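Local coordinates for carbamate kinase (Aeropyrum pernix, PDB 2E9Y), which probably transfers a phosphoryl group between ATP and carbamate, at residues T29-V32 and K33-S36; I89-L92 and L93-S96; L97-E100 and L101-R104; R176-I179 and A180-S183. All coordinates share one frame; numbering follows the deposited sequence.

Interaction 1 (T29-V32 and K33-S36)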
loop_
_atom_site.group_PDB
_atom_site.type_symbol
_atom_site.label_atom_id
_atom_site.label_comp_id
_atom_site.label_asym_id
_atom_site.label_seq_id
_atom_site.Cartn_x
_atom_site.Cartn_y
_atom_site.Cartn_z
ATOM N N THR A 29 11.251 0.659 12.863
ATOM C CA THR A 29 10.522 1.618 13.687
ATOM C C THR A 29 11.460 2.614 14.372
ATOM O O THR A 29 11.128 3.791 14.510
ATOM C CB THR A 29 9.662 0.902 14.752
ATOM O OG1 THR A 29 10.482 0.005 15.512
ATOM C CG2 THR A 29 8.532 0.120 14.081
ATOM N N ALA A 30 12.634 2.143 14.780
ATOM C CA ALA A 30 13.618 2.998 15.442
ATOM C C ALA A 30 14.255 3.975 14.454
ATOM O O ALA A 30 14.480 5.144 14.775
ATOM C CB ALA A 30 14.693 2.142 16.098
ATOM N N ALA A 31 14.550 3.492 13.251
ATOM C CA ALA A 31 15.147 4.331 12.222
ATOM C C ALA A 31 14.143 5.390 11.779
ATOM O O ALA A 31 14.479 6.568 11.648
ATOM C CB ALA A 31 15.571 3.476 11.029
ATOM N N VAL A 32 12.907 4.960 11.549
ATOM C CA VAL A 32 11.867 5.880 11.102
ATOM C C VAL A 32 11.573 6.950 12.156
ATOM O O VAL A 32 11.274 8.097 11.847
ATOM C CB VAL A 32 10.602 5.068 10.818
ATOM C CG1 VAL A 32 9.374 5.972 10.894
ATOM C CG2 VAL A 32 10.683 4.450 9.435
ATOM N N LYS A 33 11.668 6.591 13.433
ATOM C CA LYS A 33 11.436 7.558 14.498
ATOM C C LYS A 33 12.463 8.680 14.371
ATOM O O LYS A 33 12.121 9.859 14.460
ATOM C CB LYS A 33 11.563 6.892 15.871
ATOM C CG LYS A 33 11.306 7.839 17.040
ATOM C CD LYS A 33 11.386 7.118 18.382
ATOM C CE LYS A 33 11.117 8.065 19.546
ATOM N NZ LYS A 33 9.741 8.641 19.502
ATOM N N ARG A 34 13.722 8.303 14.163
ATOM C CA ARG A 34 14.789 9.287 14.011
ATOM C C ARG A 34 14.518 10.184 12.804
ATOM O O ARG A 34 14.634 11.405 12.892
ATOM C CB ARG A 34 16.148 8.595 13.836
ATOM C CG ARG A 34 16.648 7.867 15.076
ATOM C CD ARG A 34 18.138 7.537 14.973
ATOM N NE ARG A 34 18.428 6.492 13.991
ATOM C CZ ARG A 34 18.202 5.196 14.186
ATOM N NH1 ARG A 34 17.683 4.774 15.332
ATOM N NH2 ARG A 34 18.496 4.320 13.233
ATOM N N ALA A 35 14.148 9.575 11.681
ATOM C CA ALA A 35 13.872 10.334 10.465
ATOM C C ALA A 35 12.664 11.255 10.604
ATOM O O ALA A 35 12.678 12.383 10.107
ATOM C CB ALA A 35 13.671 9.380 9.288
ATOM N N SER A 36 11.619 10.779 11.278
ATOM C CA SER A 36 10.413 11.580 11.464
ATOM C C SER A 36 10.672 12.798 12.335
ATOM O O SER A 36 10.115 13.867 12.096
ATOM C CB SER A 36 9.296 10.738 12.086
ATOM O OG SER A 36 8.801 9.791 11.153
#
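Successive turns of the helix 25-44 join Thr-29 through Val-32 to Lys-33 through Ser-36 by i to i+4 backbone bonds: Lys-33 N to Thr-29 O, Ala-35 N to Ala-31 O, Ser-36 N to Val-32 O, and a weak one from Arg-34 N to Ala-30 O. The carbonyl of Val-32 has a second donor. Besides Ser-36 N, at 2.8 Å from Val-32 O, the hydroxyl OG of Ser-36 donates to Val-32 O at 3.1 Å, and the two come from opposite faces of the carbonyl plane. The hydroxyl can fold back because chi1 of -71° swings OG beside its own backbone N; it stands 40° out of the carbonyl plane, off the lone pairs. OG also has a weak hydrogen bond to Ser-96 OG of helix 78-103. Without the hydroxyl, as with an alanine here, Val-32 O would probably keep only the backbone N-H of this residue, and Ser-96 OG would lose a weak partner. On the exposed side, Arg-34 bends at chi3 (-71°) and lays one face of its guanidinium over Ala-31, whose CA sits 3.5 Å from Arg-34 NH2, while the CB of Ala-31 is 3.8 Å from the same nitrogen. Val-32, by contrast, packs on Leu-92 and Leu-93. The whole is an amphipathic helix, with a serine hydroxyl bonded to the carbonyl four residues earlier, packed within the amino acid kinase fold.

Interaction 2 (I89-L92 and L93-S96)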
loop_
_atom_site.group_PDB
_atom_site.type_symbol
_atom_site.label_atom_id
_atom_site.label_comp_id
_atom_site.label_asym_id
_atom_site.label_seq_id
_atom_site.Cartn_x
_atom_site.Cartn_y
_atom_site.Cartn_z
ATOM N N ILE A 89 6.581 0.639 4.105
ATOM C CA ILE A 89 7.443 1.742 4.518
ATOM C C ILE A 89 6.643 3.032 4.705
ATOM O O ILE A 89 6.879 3.794 5.652
ATOM C CB ILE A 89 8.572 1.962 3.486
ATOM C CG1 ILE A 89 9.415 0.688 3.356
ATOM C CG2 ILE A 89 9.475 3.106 3.933
ATOM C CD1 ILE A 89 10.357 0.692 2.150
ATOM N N GLY A 90 5.699 3.272 3.800
ATOM C CA GLY A 90 4.870 4.462 3.888
ATOM C C GLY A 90 4.130 4.565 5.211
ATOM O O GLY A 90 4.101 5.631 5.833
ATOM N N LEU A 91 3.522 3.466 5.646
ATOM C CA LEU A 91 2.789 3.465 6.908
ATOM C C LEU A 91 3.731 3.750 8.082
ATOM O O LEU A 91 3.384 4.497 8.999
ATOM C CB LEU A 91 2.088 2.123 7.130
ATOM C CG LEU A 91 1.411 2.005 8.500
ATOM C CD1 LEU A 91 0.362 3.103 8.647
ATOM C CD2 LEU A 91 0.781 0.628 8.657
ATOM N N LEU A 92 4.918 3.156 8.057
ATOM C CA LEU A 92 5.880 3.377 9.130
ATOM C C LEU A 92 6.214 4.866 9.263
ATOM O O LEU A 92 6.197 5.415 10.368
ATOM C CB LEU A 92 7.157 2.564 8.880
ATOM C CG LEU A 92 7.027 1.049 9.083
ATOM C CD1 LEU A 92 8.328 0.369 8.707
ATOM C CD2 LEU A 92 6.668 0.750 10.538
ATOM N N LEU A 93 6.503 5.514 8.137
ATOM C CA LEU A 93 6.832 6.943 8.127
ATOM C C LEU A 93 5.614 7.779 8.516
ATOM O O LEU A 93 5.710 8.705 9.321
ATOM C CB LEU A 93 7.320 7.365 6.733
ATOM C CG LEU A 93 8.690 6.830 6.302
ATOM C CD1 LEU A 93 8.901 7.079 4.812
ATOM C CD2 LEU A 93 9.775 7.502 7.126
ATOM N N LYS A 94 4.468 7.442 7.933
ATOM C CA LYS A 94 3.211 8.137 8.210
ATOM C C LYS A 94 2.839 8.116 9.692
ATOM O O LYS A 94 2.557 9.157 10.290
ATOM C CB LYS A 94 2.084 7.491 7.401
ATOM C CG LYS A 94 0.671 7.811 7.874
ATOM C CD LYS A 94 -0.344 6.923 7.149
ATOM C CE LYS A 94 -1.768 7.108 7.683
ATOM N NZ LYS A 94 -2.305 8.480 7.444
ATOM N N HIS A 95 2.833 6.927 10.281
ATOM C CA HIS A 95 2.461 6.778 11.684
ATOM C C HIS A 95 3.425 7.516 12.620
ATOM O O HIS A 95 3.003 8.200 13.554
ATOM C CB HIS A 95 2.423 5.294 12.055
ATOM C CG HIS A 95 1.572 4.990 13.249
ATOM N ND1 HIS A 95 0.197 4.914 13.182
ATOM C CD2 HIS A 95 1.898 4.761 14.543
ATOM C CE1 HIS A 95 -0.288 4.650 14.383
ATOM N NE2 HIS A 95 0.725 4.554 15.227
ATOM N N SER A 96 4.719 7.376 12.358
ATOM C CA SER A 96 5.743 8.012 13.183
ATOM C C SER A 96 5.737 9.539 13.074
ATOM O O SER A 96 5.852 10.243 14.081
ATOM C CB SER A 96 7.123 7.473 12.799
ATOM O OG SER A 96 8.129 8.009 13.642
#
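Regular alpha-helical geometry carries the chain from Ile-89 to Ser-96, with four i to i+4 bonds: Leu-93 N to Ile-89 O, Lys-94 N to Gly-90 O, His-95 N to Leu-91 O and Ser-96 N to Leu-92 O. The middle two are the shortest of the four. Among the side chains, Ile-89 and Leu-93 lie side by side and point the same way, CG2 of Ile-89 meeting CD1 of Leu-93 at 4.1 Å. Leu-93 turns CG beside its own backbone N (chi1 -70°), which also lays CG against the carbonyl one turn back, 3.6 Å from Ile-89 O. On another side of the helix, Leu-91 and Lys-94 cross at an angle, and the contact is made by methyl CD1 of Leu-91 on the methylene CD of Lys-94, 4.2 Å away. Only the aliphatic part of the lysine is engaged here. With CG anti to the backbone N (chi1 163°), the chain runs on past the leucine, and its NZ forms salt bridges with Glu-98 and with Asp-175 of the second subunit. CB of Lys-94 rests 3.2 Å from Gly-90 O, at a residue with no side chain of its own. The ring of His-95 likewise leads away from Ile-89 to Leu-92, into the subunit interface, its NE2 bonded to Leu-207 O of the second subunit. Helix 78-103 is thus wedged between partners: Leu-92, Leu-93 and Ser-96 pack on Val-32 of helix 25-44, Ile-89 and Leu-93 reach Ile-16 of helix 13-16, and Leu-91 meets Ala-83 of the second subunit.

Interaction 3 (L97-E100 and L101-R104)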
loop_
_atom_site.group_PDB
_atom_site.type_symbol
_atom_site.label_atom_id
_atom_site.label_comp_id
_atom_site.label_asym_id
_atom_site.label_seq_id
_atom_site.Cartn_x
_atom_site.Cartn_y
_atom_site.Cartn_z
ATOM N N LEU A 97 5.605 10.050 11.855
ATOM C CA LEU A 97 5.589 11.494 11.644
ATOM C C LEU A 97 4.363 12.129 12.293
ATOM O O LEU A 97 4.467 13.164 12.954
ATOM C CB LEU A 97 5.622 11.811 10.150
ATOM C CG LEU A 97 5.672 13.294 9.777
ATOM C CD1 LEU A 97 6.762 14.003 10.579
ATOM C CD2 LEU A 97 5.933 13.424 8.286
ATOM N N GLU A 98 3.203 11.507 12.108
ATOM C CA GLU A 98 1.973 12.013 12.704
ATOM C C GLU A 98 2.106 12.063 14.227
ATOM O O GLU A 98 1.678 13.024 14.866
ATOM C CB GLU A 98 0.786 11.122 12.321
ATOM C CG GLU A 98 0.210 11.407 10.943
ATOM C CD GLU A 98 -0.907 10.445 10.565
ATOM O OE1 GLU A 98 -1.445 9.769 11.467
ATOM O OE2 GLU A 98 -1.255 10.377 9.366
ATOM N N GLU A 99 2.705 11.028 14.806
ATOM C CA GLU A 99 2.883 10.972 16.253
ATOM C C GLU A 99 3.801 12.093 16.735
ATOM O O GLU A 99 3.539 12.726 17.762
ATOM C CB GLU A 99 3.470 9.621 16.656
ATOM C CG GLU A 99 3.653 9.436 18.150
ATOM C CD GLU A 99 4.212 8.071 18.489
ATOM O OE1 GLU A 99 3.607 7.060 18.069
ATOM O OE2 GLU A 99 5.256 8.005 19.172
ATOM N N GLU A 100 4.875 12.337 15.989
ATOM C CA GLU A 100 5.828 13.379 16.349
ATOM C C GLU A 100 5.197 14.763 16.268
ATOM O O GLU A 100 5.327 15.563 17.194
ATOM C CB GLU A 100 7.056 13.317 15.437
ATOM C CG GLU A 100 8.139 14.336 15.771
ATOM C CD GLU A 100 8.587 14.264 17.220
ATOM O OE1 GLU A 100 8.845 13.143 17.708
ATOM O OE2 GLU A 100 8.690 15.327 17.869
ATOM N N LEU A 101 4.512 15.043 15.164
ATOM C CA LEU A 101 3.870 16.338 14.984
ATOM C C LEU A 101 2.831 16.575 16.074
ATOM O O LEU A 101 2.663 17.696 16.554
ATOM C CB LEU A 101 3.217 16.415 13.600
ATOM C CG LEU A 101 4.198 16.339 12.426
ATOM C CD1 LEU A 101 3.440 16.231 11.114
ATOM C CD2 LEU A 101 5.088 17.572 12.428
ATOM N N ARG A 102 2.141 15.508 16.461
ATOM C CA ARG A 102 1.117 15.574 17.498
ATOM C C ARG A 102 1.775 15.924 18.827
ATOM O O ARG A 102 1.269 16.752 19.589
ATOM C CB ARG A 102 0.418 14.221 17.608
ATOM C CG ARG A 102 -0.731 14.161 18.589
ATOM C CD ARG A 102 -1.134 12.714 18.775
ATOM N NE ARG A 102 -1.266 12.048 17.482
ATOM C CZ ARG A 102 -0.894 10.795 17.244
ATOM N NH1 ARG A 102 -0.366 10.057 18.212
ATOM N NH2 ARG A 102 -1.043 10.281 16.033
ATOM N N ARG A 103 2.907 15.282 19.096
ATOM C CA ARG A 103 3.657 15.518 20.322
ATOM C C ARG A 103 4.073 16.986 20.396
ATOM O O ARG A 103 4.342 17.514 21.476
ATOM C CB ARG A 103 4.895 14.616 20.354
ATOM C CG ARG A 103 5.771 14.788 21.583
ATOM C CD ARG A 103 6.895 13.760 21.620
ATOM N NE ARG A 103 6.384 12.390 21.649
ATOM C CZ ARG A 103 6.410 11.551 20.616
ATOM N NH1 ARG A 103 6.929 11.932 19.456
ATOM N NH2 ARG A 103 5.911 10.329 20.744
ATOM N N ARG A 104 4.116 17.642 19.239
ATOM C CA ARG A 104 4.495 19.046 19.172
ATOM C C ARG A 104 3.269 19.951 19.082
ATOM O O ARG A 104 3.387 21.148 18.816
ATOM C CB ARG A 104 5.416 19.285 17.972
ATOM C CG ARG A 104 6.658 18.408 17.974
ATOM C CD ARG A 104 7.662 18.846 16.918
ATOM N NE ARG A 104 8.824 17.960 16.879
ATOM C CZ ARG A 104 9.923 18.200 16.171
ATOM N NH1 ARG A 104 10.015 19.303 15.442
ATOM N NH2 ARG A 104 10.928 17.333 16.189
HETATM O O HOH W 1 1.097 7.330 17.523
HETATM O O HOH W 2 1.483 11.934 20.114
#
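Salt bridges link Glu-99 and Glu-100 to Arg-103 and Arg-104 in one network at the end of helix 78-103. Arg-103 is shared by both acids: its NH2 donates to Glu-99 OE2 at 2.9 Å, met on the anti side of the carboxylate with the oxygen in the guanidinium plane, and its NH1 makes a weak, bent bond to Glu-100 OE1. Glu-100 folds at chi2 (54°), which brings its carboxylate round to both arginines; OE2 offers its anti lone pair to Arg-104 NE at 2.8 Å, the N-H pointing well at it (161°), with the two planes 79° apart. Arg-104 NH1 reaches on to Asp-41. With a leucine in its place, Glu-100 OE2 would probably lose its straight donor and Asp-41 this charged mate.

A water bridge serves Arg-102: the water, in the plane at the guanidinium edge, accepts from NH1 and donates to Glu-99 OE1, 2.6 Å from it. One face of the group lies over Glu-99 CA.

The apolar contact between the two segments is Leu-97 on Leu-101, where CG of Leu-97 meets CD1 of Leu-101 at 3.9 Å.

Backbone bonds continue the helix to Arg-103 N, while the one from Arg-104 N to Glu-100 O is weak. Glutamates three and four residues ahead of the arginines bring opposite charges together on the helix surface, and the arginines near its C-terminal end would probably also suit the negative end of the helix dipole.

Interaction 4 (R176-I179 and A180-S183)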
loop_
_atom_site.group_PDB
_atom_site.type_symbol
_atom_site.label_atom_id
_atom_site.label_comp_id
_atom_site.label_asym_id
_atom_site.label_seq_id
_atom_site.Cartn_x
_atom_site.Cartn_y
_atom_site.Cartn_z
ATOM N N ARG A 176 1.171 11.856 -10.529
ATOM C CA ARG A 176 1.565 13.212 -10.169
ATOM C C ARG A 176 0.403 14.043 -9.616
ATOM O O ARG A 176 0.548 14.701 -8.582
ATOM C CB ARG A 176 2.180 13.901 -11.394
ATOM C CG ARG A 176 2.629 15.331 -11.179
ATOM C CD ARG A 176 1.459 16.289 -11.278
ATOM N NE ARG A 176 1.885 17.676 -11.150
ATOM C CZ ARG A 176 1.050 18.703 -11.035
ATOM N NH1 ARG A 176 -0.261 18.495 -11.031
ATOM N NH2 ARG A 176 1.528 19.933 -10.920
ATOM N N ASP A 177 -0.744 14.009 -10.292
ATOM C CA ASP A 177 -1.904 14.781 -9.842
ATOM C C ASP A 177 -2.382 14.417 -8.435
ATOM O O ASP A 177 -2.743 15.302 -7.661
ATOM C CB ASP A 177 -3.068 14.651 -10.836
ATOM C CG ASP A 177 -2.808 15.391 -12.142
ATOM O OD1 ASP A 177 -1.884 16.227 -12.180
ATOM O OD2 ASP A 177 -3.537 15.149 -13.127
ATOM N N LEU A 178 -2.393 13.128 -8.095
ATOM C CA LEU A 178 -2.823 12.723 -6.757
ATOM C C LEU A 178 -1.822 13.223 -5.729
ATOM O O LEU A 178 -2.187 13.605 -4.622
ATOM C CB LEU A 178 -2.940 11.200 -6.652
ATOM C CG LEU A 178 -4.127 10.572 -7.381
ATOM C CD1 LEU A 178 -4.047 9.053 -7.265
ATOM C CD2 LEU A 178 -5.431 11.092 -6.787
ATOM N N ILE A 179 -0.547 13.218 -6.099
ATOM C CA ILE A 179 0.481 13.689 -5.189
ATOM C C ILE A 179 0.311 15.196 -4.975
ATOM O O ILE A 179 0.414 15.685 -3.849
ATOM C CB ILE A 179 1.886 13.384 -5.744
ATOM C CG1 ILE A 179 2.073 11.859 -5.822
ATOM C CG2 ILE A 179 2.954 14.001 -4.852
ATOM C CD1 ILE A 179 3.355 11.421 -6.518
ATOM N N ALA A 180 0.037 15.924 -6.052
ATOM C CA ALA A 180 -0.149 17.373 -5.956
ATOM C C ALA A 180 -1.361 17.706 -5.090
ATOM O O ALA A 180 -1.318 18.620 -4.266
ATOM C CB ALA A 180 -0.313 17.974 -7.347
ATOM N N GLU A 181 -2.444 16.961 -5.278
ATOM C CA GLU A 181 -3.657 17.181 -4.502
ATOM C C GLU A 181 -3.393 16.916 -3.022
ATOM O O GLU A 181 -3.837 17.672 -2.154
ATOM C CB GLU A 181 -4.771 16.266 -5.011
ATOM C CG GLU A 181 -5.348 16.698 -6.353
ATOM C CD GLU A 181 -6.141 15.603 -7.030
ATOM O OE1 GLU A 181 -6.664 14.718 -6.322
ATOM O OE2 GLU A 181 -6.253 15.630 -8.272
ATOM N N ALA A 182 -2.661 15.843 -2.738
ATOM C CA ALA A 182 -2.341 15.494 -1.360
ATOM C C ALA A 182 -1.508 16.596 -0.722
ATOM O O ALA A 182 -1.701 16.932 0.446
ATOM C CB ALA A 182 -1.576 14.173 -1.315
ATOM N N SER A 183 -0.580 17.151 -1.499
ATOM C CA SER A 183 0.306 18.211 -1.021
ATOM C C SER A 183 -0.460 19.494 -0.706
ATOM O O SER A 183 -0.092 20.247 0.201
ATOM C CB SER A 183 1.385 18.501 -2.067
ATOM O OG SER A 183 2.396 19.335 -1.534
#
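Ala-180 N donates to Arg-176 O at 2.9 Å. This is the first turn of helix 176-185, an alpha helix lying against the mixed sheet of the amino acid kinase fold, and the later residues repeat the pattern: Glu-181 N to Asp-177 O, Ala-182 N to Leu-178 O and Ser-183 N to Ile-179 O. The side chain of Arg-176 folds back along the same turn. A bend at chi2 (-81°) brings the guanidinium over Ala-180, whose CB sits above one face, offset toward the rim, at 3.7 Å from Arg-176 NH1. The same NH1 is held by its neighbour, in a salt bridge to Asp-177 OD1 at 3.0 Å, the acid oxygen being met nearly along its C-O bond and standing 18° out of the guanidinium plane. NE has a further acceptor in Gln-226 O, so contacts with several neighbours fix how the group is turned. Glu-181 takes a different course: CG sits beside its own backbone N (chi1 -73°) and packs 3.2 Å from Asp-177 O. Leu-178 and Ile-179 face Val-113 of strand 112-119, and Ile-179 also meets Ala-191 of strand 188-191, while Leu-178 packs on Lys-94 of the second subunit. Within the helix itself, methyl CD2 of Leu-178 crosses over to the carboxylate of Glu-181, ending 3.9 Å from its OE1.

In the fold
From the N terminus, interaction 1 comes first, on helix 25-44; interactions 2 and 3 follow as consecutive parts of helix 78-103, and interaction 4 lies on helix 176-185, against strands 112-119 and 188-191 of the mixed sheet. Each is local, joining adjacent turns without enclosing a loop, and they run in series with no nesting or crossing. Interaction 1 touches both of the next two, where helix 25-44 lies against helix 78-103. Interaction 4 is separate, its nearest atoms about 10 Å from interaction 2 within the chain. Across the dimer interface interactions 2 and 4 meet, Lys-94 of one subunit on Leu-178 of the other; interaction 3 also touches the second subunit.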